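Local atomic coordinates of vacuolar protein sorting protein 36 (Saccharomyces cerevisiae, PDB entry 2CAY), a protein that acts as a subunit of the ESCRT-II complex in multivesicular-body sorting, its N-terminal PH (GLUE) domain probably binding membrane lipids. Residues 42-47 and 109-114. Numbering follows the deposited sequence.
Sequences HGKSKI and TEFVQL
A type II' beta turn from H42 to S45 packs against the segment 109-114, which leads into strand 112-116 in a sheet of the PH domain. H42 and V112 form an antiparallel non-hydrogen-bonded pair, with CA atoms 4.8 Å apart. Just beyond it, G43 N donates to F111 O at 2.7 Å. G43 has positive phi, which favours glycine. Its CA sits over the centre of the F111 ring, 3.7 Å from the centroid, in a CH-pi contact. F111 CG lies between its backbone N and carbonyl carbon (chi1 55°), which turns one face of the ring to G43 CA.

The next peptide, G43-K44, is held by a side chain. Q113 NE2 donates to G43 O at 2.8 Å, a nearly straight bond (172° at N-H), with the acceptor in the amide plane. A water links the same NE2 to K44 O, and R97 NH1 hydrogen-bonds Q113 OE1. A second water joins K44 N to T109 O.

On the face of the sheet that carries H42 and V112, H42 NE2 donates to E110 OE2 at 2.8 Å. OE2 is met on its anti side, by a donor tilted from the carboxylate plane, which stands 84° from the imidazole. Y11 OH hydrogen-bonds E110 OE1, so both carboxylate oxygens have partners. H42 ND1 is buried without a polar partner; V112 CG2 lies at that ring edge.

F91 of the second subunit meets the F111 ring, and K44 NZ bonds to G90 O and T93 O of that subunit. Within the chain, strand 112-116 runs between the antiparallel strands 38-42 and 97-102.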
loop_
_atom_site.group_PDB
_atom_site.type_symbol
_atom_site.label_atom_id
_atom_site.label_comp_id
_atom_site.label_asym_id
_atom_site.label_seq_id
_atom_site.Cartn_x
_atom_site.Cartn_y
_atom_site.Cartn_z
ATOM N N HIS A 42 8.962 -14.662 -7.941
ATOM C CA HIS A 42 8.749 -15.622 -6.881
ATOM C C HIS A 42 9.196 -14.921 -5.604
ATOM O O HIS A 42 10.382 -14.608 -5.450
ATOM C CB HIS A 42 9.531 -16.915 -7.085
ATOM C CG HIS A 42 9.140 -17.977 -6.098
ATOM N ND1 HIS A 42 7.855 -18.497 -6.037
ATOM C CD2 HIS A 42 9.829 -18.554 -5.084
ATOM C CE1 HIS A 42 7.782 -19.362 -5.040
ATOM N NE2 HIS A 42 8.964 -19.412 -4.444
ATOM N N GLY A 43 8.246 -14.678 -4.703
ATOM C CA GLY A 43 8.440 -13.734 -3.605
ATOM C C GLY A 43 8.812 -12.376 -4.164
ATOM O O GLY A 43 8.216 -11.917 -5.148
ATOM N N LYS A 44 9.822 -11.736 -3.561
ATOM C CA LYS A 44 10.273 -10.424 -4.021
ATOM C C LYS A 44 11.201 -10.467 -5.250
ATOM O O LYS A 44 11.509 -9.427 -5.791
ATOM C CB LYS A 44 10.964 -9.643 -2.889
ATOM C CG LYS A 44 10.173 -9.611 -1.597
ATOM C CD LYS A 44 10.924 -8.880 -0.524
ATOM C CE LYS A 44 10.091 -8.779 0.734
ATOM N NZ LYS A 44 10.828 -8.030 1.768
ATOM N N SER A 45 11.654 -11.642 -5.677
ATOM C CA SER A 45 12.683 -11.757 -6.736
ATOM C C SER A 45 12.139 -12.082 -8.129
ATOM O O SER A 45 11.282 -12.928 -8.258
ATOM C CB SER A 45 13.639 -12.889 -6.381
ATOM O OG SER A 45 14.242 -12.634 -5.134
ATOM N N LYS A 46 12.675 -11.453 -9.177
ATOM C CA LYS A 46 12.308 -11.846 -10.544
ATOM C C LYS A 46 12.644 -13.306 -10.804
ATOM O O LYS A 46 13.708 -13.790 -10.365
ATOM C CB LYS A 46 13.045 -11.005 -11.575
ATOM C CG LYS A 46 12.613 -9.584 -11.596
ATOM C CD LYS A 46 13.356 -8.836 -12.659
ATOM C CE LYS A 46 13.042 -7.384 -12.563
ATOM N NZ LYS A 46 13.695 -6.698 -13.698
ATOM N N ILE A 47 11.731 -14.014 -11.471
ATOM C CA ILE A 47 12.054 -15.323 -12.030
ATOM C C ILE A 47 12.831 -15.067 -13.326
ATOM O O ILE A 47 12.271 -14.632 -14.335
ATOM C CB ILE A 47 10.828 -16.228 -12.309
ATOM C CG1 ILE A 47 10.064 -16.534 -11.012
ATOM C CG2 ILE A 47 11.294 -17.536 -13.018
ATOM C CD1 ILE A 47 8.803 -17.424 -11.149
ATOM N N THR A 109 7.640 -16.088 2.851
ATOM C CA THR A 109 8.423 -15.529 1.769
ATOM C C THR A 109 7.971 -16.082 0.406
ATOM O O THR A 109 8.332 -15.546 -0.641
ATOM C CB THR A 109 9.949 -15.740 1.983
ATOM O OG1 THR A 109 10.297 -17.123 1.785
ATOM C CG2 THR A 109 10.374 -15.267 3.408
ATOM N N GLU A 110 7.175 -17.153 0.432
ATOM C CA GLU A 110 6.758 -17.851 -0.770
ATOM C C GLU A 110 5.375 -17.358 -1.202
ATOM O O GLU A 110 4.352 -17.742 -0.617
ATOM C CB GLU A 110 6.651 -19.335 -0.481
ATOM C CG GLU A 110 7.921 -19.941 0.089
ATOM C CD GLU A 110 8.536 -20.929 -0.843
ATOM O OE1 GLU A 110 8.419 -22.139 -0.533
ATOM O OE2 GLU A 110 9.117 -20.508 -1.877
ATOM N N PHE A 111 5.378 -16.524 -2.227
ATOM C CA PHE A 111 4.163 -16.076 -2.905
ATOM C C PHE A 111 4.588 -15.757 -4.339
ATOM O O PHE A 111 5.772 -15.785 -4.672
ATOM C CB PHE A 111 3.527 -14.835 -2.208
ATOM C CG PHE A 111 4.477 -13.666 -2.055
ATOM C CD1 PHE A 111 4.548 -12.656 -3.024
ATOM C CD2 PHE A 111 5.267 -13.545 -0.916
ATOM C CE1 PHE A 111 5.425 -11.577 -2.877
ATOM C CE2 PHE A 111 6.145 -12.477 -0.774
ATOM C CZ PHE A 111 6.210 -11.482 -1.741
ATOM N N VAL A 112 3.622 -15.458 -5.192
ATOM C CA VAL A 112 3.944 -15.138 -6.579
ATOM C C VAL A 112 3.502 -13.732 -6.925
ATOM O O VAL A 112 2.551 -13.225 -6.352
ATOM C CB VAL A 112 3.259 -16.157 -7.588
ATOM C CG1 VAL A 112 3.362 -15.628 -9.069
ATOM C CG2 VAL A 112 3.894 -17.553 -7.448
ATOM N N GLN A 113 4.185 -13.101 -7.866
ATOM C CA GLN A 113 3.641 -11.860 -8.466
ATOM C C GLN A 113 3.630 -11.965 -9.973
ATOM O O GLN A 113 4.556 -12.521 -10.577
ATOM C CB GLN A 113 4.447 -10.623 -8.099
ATOM C CG GLN A 113 5.010 -10.594 -6.659
ATOM C CD GLN A 113 5.802 -9.323 -6.416
ATOM O OE1 GLN A 113 5.316 -8.224 -6.722
ATOM N NE2 GLN A 113 7.041 -9.463 -5.900
ATOM N N LEU A 114 2.620 -11.346 -10.572
ATOM C CA LEU A 114 2.572 -11.108 -12.002
ATOM C C LEU A 114 2.871 -9.619 -12.205
ATOM O O LEU A 114 2.223 -8.761 -11.566
ATOM C CB LEU A 114 1.159 -11.416 -12.518
ATOM C CG LEU A 114 0.612 -12.786 -12.110
ATOM C CD1 LEU A 114 -0.806 -12.970 -12.754
ATOM C CD2 LEU A 114 1.540 -13.918 -12.531
HETATM O O HOH W 1 9.046 -7.280 -5.727
HETATM O O HOH W 2 10.277 -13.209 -0.747
#